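Local coordinates for putative molybdenum cofactor biosynthesis protein (Corynebacterium diphtheriae, PDB 2G2C) that probably binds molybdopterin and takes part in biosynthesis of the molybdenum cofactor, at residues A[53-58]-A[84-89]; A[79-84]-A[119-124]. All coordinates share one frame; numbering follows the deposited sequence.

From the N terminus, strand 42-51 leads to residues 53-58, the start of helix 55-67. Interaction 1 brings this start against residues 84-89, where helix 87-92 begins, and closes a loop that includes strand 72-76. Residues 79-84, on the loop after that strand, take part in interaction 2, which closes a longer loop onto residues 119-124, the approach to strand 124-126. The two cross along the chain, overlapping at Lys84, which makes its contacts in interaction 1. Their centres lie about 9 Å apart, and a salt bridge from Arg121 NH1 to Glu89 OE2 (2.9 Å) joins them. Together they tie the connections at one end of the mixed sheet to the starts of two helices.

Interaction 1 of 2, residues A[53-58]-A[84-89]; sequences EGYDTV and KNQTPE
Gln86 CB packs on Gly54 C, setting the N-cap residues of helices 55-67 and 87-92 side by side in a water-mediated contact that joins two helix starts beside the end of the sheet. One water bridges the segments. It accepts from Gly54 N at 3.0 Å and from Gln86 N at 3.0 Å, then donates to Glu53 OE1 at 3.1 Å and, more distantly, to Thr87 OG1. That hydroxyl is also bonded to Gly77 O, which links the water to the loop after strand 72-76.

Side chains pack on both flanks of the water. The Lys84 chain, extended beyond CG, lies across Glu53, its CG 3.8 Å from Glu53 CB. Its ammonium reaches a salt bridge with Asp15, the residue whose carboxylate also accepts from Glu53 N; Glu53 OE2 stays 4.5 Å from Lys84 NZ. On the other flank Tyr55 CB rests 3.9 Å from Gln86 CB. Tyr55 CG stands anti to the backbone N (chi1 -172°), which carries the ring alongside the first turn of helix 87-92 with its edge toward Glu89 CB, 4.0 Å from Tyr55 CE1. Deeper in, Val58 CG2 approaches Thr87 OG1 at 3.9 Å, and both side chains also touch Val13 of strand 5-13.

Two backbone N-H groups point their hydrogens at the water and so use its lone pairs, leaving its protons to turn toward acceptors that include the Glu53 carboxylate. The water probably serves as a structural part of the junction between the helix starts.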
# COMPACT_ATOMS: atom_id res chain seq x y z
N GLU A 53 -8.24 8.85 8.80
CA GLU A 53 -8.42 7.45 9.16
C GLU A 53 -9.85 6.98 8.99
O GLU A 53 -10.79 7.76 9.13
CB GLU A 53 -8.02 7.24 10.62
CG GLU A 53 -6.59 7.55 10.78
CD GLU A 53 -5.80 6.40 11.30
OE1 GLU A 53 -6.19 5.24 11.00
OE2 GLU A 53 -4.78 6.68 11.99
N GLY A 54 -10.03 5.70 8.72
CA GLY A 54 -11.36 5.11 8.74
C GLY A 54 -11.52 4.08 7.64
O GLY A 54 -10.72 4.02 6.70
N TYR A 55 -12.61 3.32 7.70
CA TYR A 55 -12.93 2.35 6.68
C TYR A 55 -13.37 3.06 5.39
O TYR A 55 -12.83 2.80 4.29
CB TYR A 55 -14.03 1.46 7.21
CG TYR A 55 -14.35 0.28 6.32
CD1 TYR A 55 -13.74 -0.98 6.55
CD2 TYR A 55 -15.28 0.40 5.28
CE1 TYR A 55 -14.05 -2.08 5.77
CE2 TYR A 55 -15.60 -0.69 4.48
CZ TYR A 55 -14.99 -1.94 4.73
OH TYR A 55 -15.32 -3.03 3.93
N ASP A 56 -14.36 3.95 5.49
CA ASP A 56 -14.92 4.53 4.28
C ASP A 56 -13.91 5.36 3.48
O ASP A 56 -13.89 5.31 2.25
CB ASP A 56 -16.14 5.36 4.64
CG ASP A 56 -17.14 4.59 5.51
OD1 ASP A 56 -18.08 4.00 4.93
OD2 ASP A 56 -16.95 4.55 6.75
N THR A 57 -13.09 6.12 4.19
CA THR A 57 -12.10 6.97 3.52
C THR A 57 -11.05 6.12 2.77
O THR A 57 -10.67 6.43 1.63
CB THR A 57 -11.39 7.87 4.50
OG1 THR A 57 -10.97 7.10 5.64
CG2 THR A 57 -12.38 8.97 4.91
N VAL A 58 -10.59 5.05 3.42
CA VAL A 58 -9.59 4.19 2.75
C VAL A 58 -10.21 3.42 1.57
O VAL A 58 -9.65 3.36 0.47
CB VAL A 58 -8.88 3.30 3.76
CG1 VAL A 58 -7.94 2.31 3.09
CG2 VAL A 58 -8.14 4.17 4.78
N LYS A 84 -10.61 3.70 14.71
CA LYS A 84 -10.51 4.33 13.39
C LYS A 84 -9.43 3.73 12.49
O LYS A 84 -9.37 4.06 11.30
CB LYS A 84 -10.18 5.82 13.56
CG LYS A 84 -8.79 6.12 14.22
CD LYS A 84 -8.58 7.64 14.45
CE LYS A 84 -7.17 7.95 14.93
NZ LYS A 84 -6.91 9.41 14.92
N ASN A 85 -8.60 2.85 13.07
CA ASN A 85 -7.53 2.21 12.29
C ASN A 85 -8.12 1.04 11.51
O ASN A 85 -8.18 -0.10 12.00
CB ASN A 85 -6.44 1.65 13.22
CG ASN A 85 -5.67 2.70 13.93
OD1 ASN A 85 -5.56 3.84 13.48
ND2 ASN A 85 -5.09 2.30 15.03
N GLN A 86 -8.59 1.34 10.31
CA GLN A 86 -9.36 0.36 9.51
C GLN A 86 -8.70 0.14 8.13
O GLN A 86 -9.34 -0.38 7.21
CB GLN A 86 -10.79 0.84 9.35
CG GLN A 86 -11.62 0.90 10.62
CD GLN A 86 -11.92 -0.46 11.20
OE1 GLN A 86 -11.83 -0.68 12.45
NE2 GLN A 86 -12.23 -1.41 10.32
N THR A 87 -7.42 0.50 7.99
CA THR A 87 -6.80 0.28 6.69
C THR A 87 -6.80 -1.20 6.27
O THR A 87 -7.15 -1.51 5.15
CB THR A 87 -5.40 0.87 6.63
OG1 THR A 87 -5.52 2.26 6.93
CG2 THR A 87 -4.74 0.62 5.27
N PRO A 88 -6.41 -2.11 7.18
CA PRO A 88 -6.38 -3.54 6.79
C PRO A 88 -7.80 -4.03 6.40
O PRO A 88 -7.94 -4.79 5.43
CB PRO A 88 -5.84 -4.25 8.04
CG PRO A 88 -5.06 -3.14 8.74
CD PRO A 88 -5.97 -1.94 8.58
N GLU A 89 -8.82 -3.63 7.17
CA GLU A 89 -10.20 -4.07 6.89
C GLU A 89 -10.66 -3.51 5.53
O GLU A 89 -11.23 -4.23 4.68
CB GLU A 89 -11.17 -3.61 8.00
CG GLU A 89 -10.96 -4.30 9.37
CD GLU A 89 -9.79 -3.74 10.25
OE1 GLU A 89 -8.94 -2.93 9.79
OE2 GLU A 89 -9.76 -4.13 11.44
O HOH W 1 -7.79 3.78 8.75

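Interaction 2 of 2, residues A[79-84]-A[119-124]; sequences TGIRAK and LSRGIV. With NA (sodium ion), chain B.
Leu119 opens the second segment with its carbonyl oxygen lying 4.0 Å from Gly80 CA, a backbone approach at the surface. Next, Ser120 folds into an ST turn: its OG, placed anti to the backbone N (chi1 176°), accepts a nearly straight bond from Gly122 N at 3.2 Å. The same oxygen makes a weak hydrogen bond with Thr79 OG1. A sodium ion is coordinated by Thr79 OG1 at 2.8 Å, which leaves the turn one residue removed from the metal.

Arg121 supplies three of the four hydrogen bonds across the contact. Its backbone N donates to Thr79 O at 3.1 Å, while CB and CG lie against that same oxygen. A bend at chi3 (-59°) then brings the guanidinium side-on to Gly80, and NE (2.9 Å) and NH2 (3.0 Å) both grip Gly80 O. This oxygen lies near the guanidinium plane, yet NE comes from above the carbonyl plane whereas NH2 is almost in line with the C=O bond. NH1 forms a salt bridge with Glu89 of helix 87-92. Thr79 and Gly80 complete the Gly-Gly-Thr-Gly sequence begun by Gly77 and Gly78, a motif of the MogA/MoaB family, whose loop in relatives lines the molybdopterin site and probably does so here. Ile81 CD1 passes 3.9 Å from Arg121 CD.

Gly122 follows, its CA 4.0 Å from Thr79 CG2. Beyond it Ile123 packs on helix 87-92, and Val124 enters strand 124-126.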
# COMPACT_ATOMS: atom_id res chain seq x y z
N THR A 79 -3.05 1.09 10.53
CA THR A 79 -2.96 -0.36 10.73
C THR A 79 -3.01 -0.85 12.19
O THR A 79 -2.92 -2.05 12.42
CB THR A 79 -1.69 -0.95 10.07
OG1 THR A 79 -0.52 -0.45 10.73
CG2 THR A 79 -1.60 -0.58 8.56
N GLY A 80 -3.09 0.07 13.16
CA GLY A 80 -3.16 -0.33 14.58
C GLY A 80 -4.55 -0.79 15.00
O GLY A 80 -5.39 -1.16 14.18
N ILE A 81 -4.79 -0.71 16.31
CA ILE A 81 -5.97 -1.33 16.92
C ILE A 81 -7.05 -0.30 17.35
O ILE A 81 -8.15 -0.71 17.76
CB ILE A 81 -5.60 -2.29 18.10
CG1 ILE A 81 -6.68 -3.39 18.28
CG2 ILE A 81 -5.26 -1.50 19.36
CD1 ILE A 81 -6.78 -4.37 17.05
N ARG A 82 -6.75 1.00 17.24
CA ARG A 82 -7.77 2.03 17.48
C ARG A 82 -8.99 1.76 16.61
O ARG A 82 -8.87 1.21 15.50
CB ARG A 82 -7.22 3.41 17.16
CG ARG A 82 -6.16 3.92 18.13
CD ARG A 82 -5.92 5.43 17.96
NE ARG A 82 -7.18 6.19 17.94
CZ ARG A 82 -7.30 7.49 18.22
NH1 ARG A 82 -6.24 8.21 18.58
NH2 ARG A 82 -8.49 8.06 18.15
N ALA A 83 -10.17 2.16 17.08
CA ALA A 83 -11.38 1.97 16.29
C ALA A 83 -11.23 2.52 14.86
O ALA A 83 -11.72 1.89 13.92
CB ALA A 83 -12.60 2.59 16.99
N LYS A 84 -10.61 3.70 14.71
CA LYS A 84 -10.51 4.33 13.39
C LYS A 84 -9.43 3.73 12.49
O LYS A 84 -9.37 4.06 11.30
CB LYS A 84 -10.18 5.82 13.56
CG LYS A 84 -8.79 6.12 14.22
CD LYS A 84 -8.58 7.64 14.45
CE LYS A 84 -7.17 7.95 14.93
NZ LYS A 84 -6.91 9.41 14.92
N LEU A 119 2.09 -4.90 16.32
CA LEU A 119 0.78 -4.26 16.29
C LEU A 119 0.28 -3.90 14.90
O LEU A 119 -0.91 -3.58 14.75
CB LEU A 119 0.87 -2.97 17.08
CG LEU A 119 1.41 -3.28 18.46
CD1 LEU A 119 1.91 -2.01 19.06
CD2 LEU A 119 0.29 -3.95 19.27
N SER A 120 1.16 -3.89 13.90
CA SER A 120 0.67 -3.69 12.52
C SER A 120 -0.10 -4.91 11.99
O SER A 120 0.35 -6.08 11.99
CB SER A 120 1.77 -3.26 11.54
OG SER A 120 1.24 -3.16 10.19
N ARG A 121 -1.29 -4.58 11.52
CA ARG A 121 -2.18 -5.58 11.01
C ARG A 121 -2.22 -5.41 9.50
O ARG A 121 -3.11 -5.93 8.85
CB ARG A 121 -3.53 -5.32 11.61
CG ARG A 121 -3.46 -5.35 13.14
CD ARG A 121 -4.85 -5.21 13.72
NE ARG A 121 -5.45 -3.95 13.27
CZ ARG A 121 -6.47 -3.86 12.42
NH1 ARG A 121 -7.00 -4.97 11.89
NH2 ARG A 121 -6.93 -2.65 12.07
N GLY A 122 -1.25 -4.67 8.94
CA GLY A 122 -1.27 -4.38 7.50
C GLY A 122 -1.22 -5.64 6.68
O GLY A 122 -0.48 -6.57 7.04
N ILE A 123 -2.03 -5.68 5.60
CA ILE A 123 -2.02 -6.86 4.73
C ILE A 123 -1.36 -6.58 3.37
O ILE A 123 -1.12 -5.42 3.00
CB ILE A 123 -3.43 -7.51 4.59
CG1 ILE A 123 -4.38 -6.52 3.95
CG2 ILE A 123 -3.89 -7.98 5.98
CD1 ILE A 123 -5.72 -7.17 3.58
N VAL A 124 -1.10 -7.66 2.64
CA VAL A 124 -0.60 -7.60 1.26
C VAL A 124 -1.44 -8.56 0.46
O VAL A 124 -1.67 -9.68 0.88
CB VAL A 124 0.89 -8.06 1.13
CG1 VAL A 124 1.37 -7.97 -0.32
CG2 VAL A 124 1.78 -7.17 2.05
NA NA B . 0.06 2.31 11.06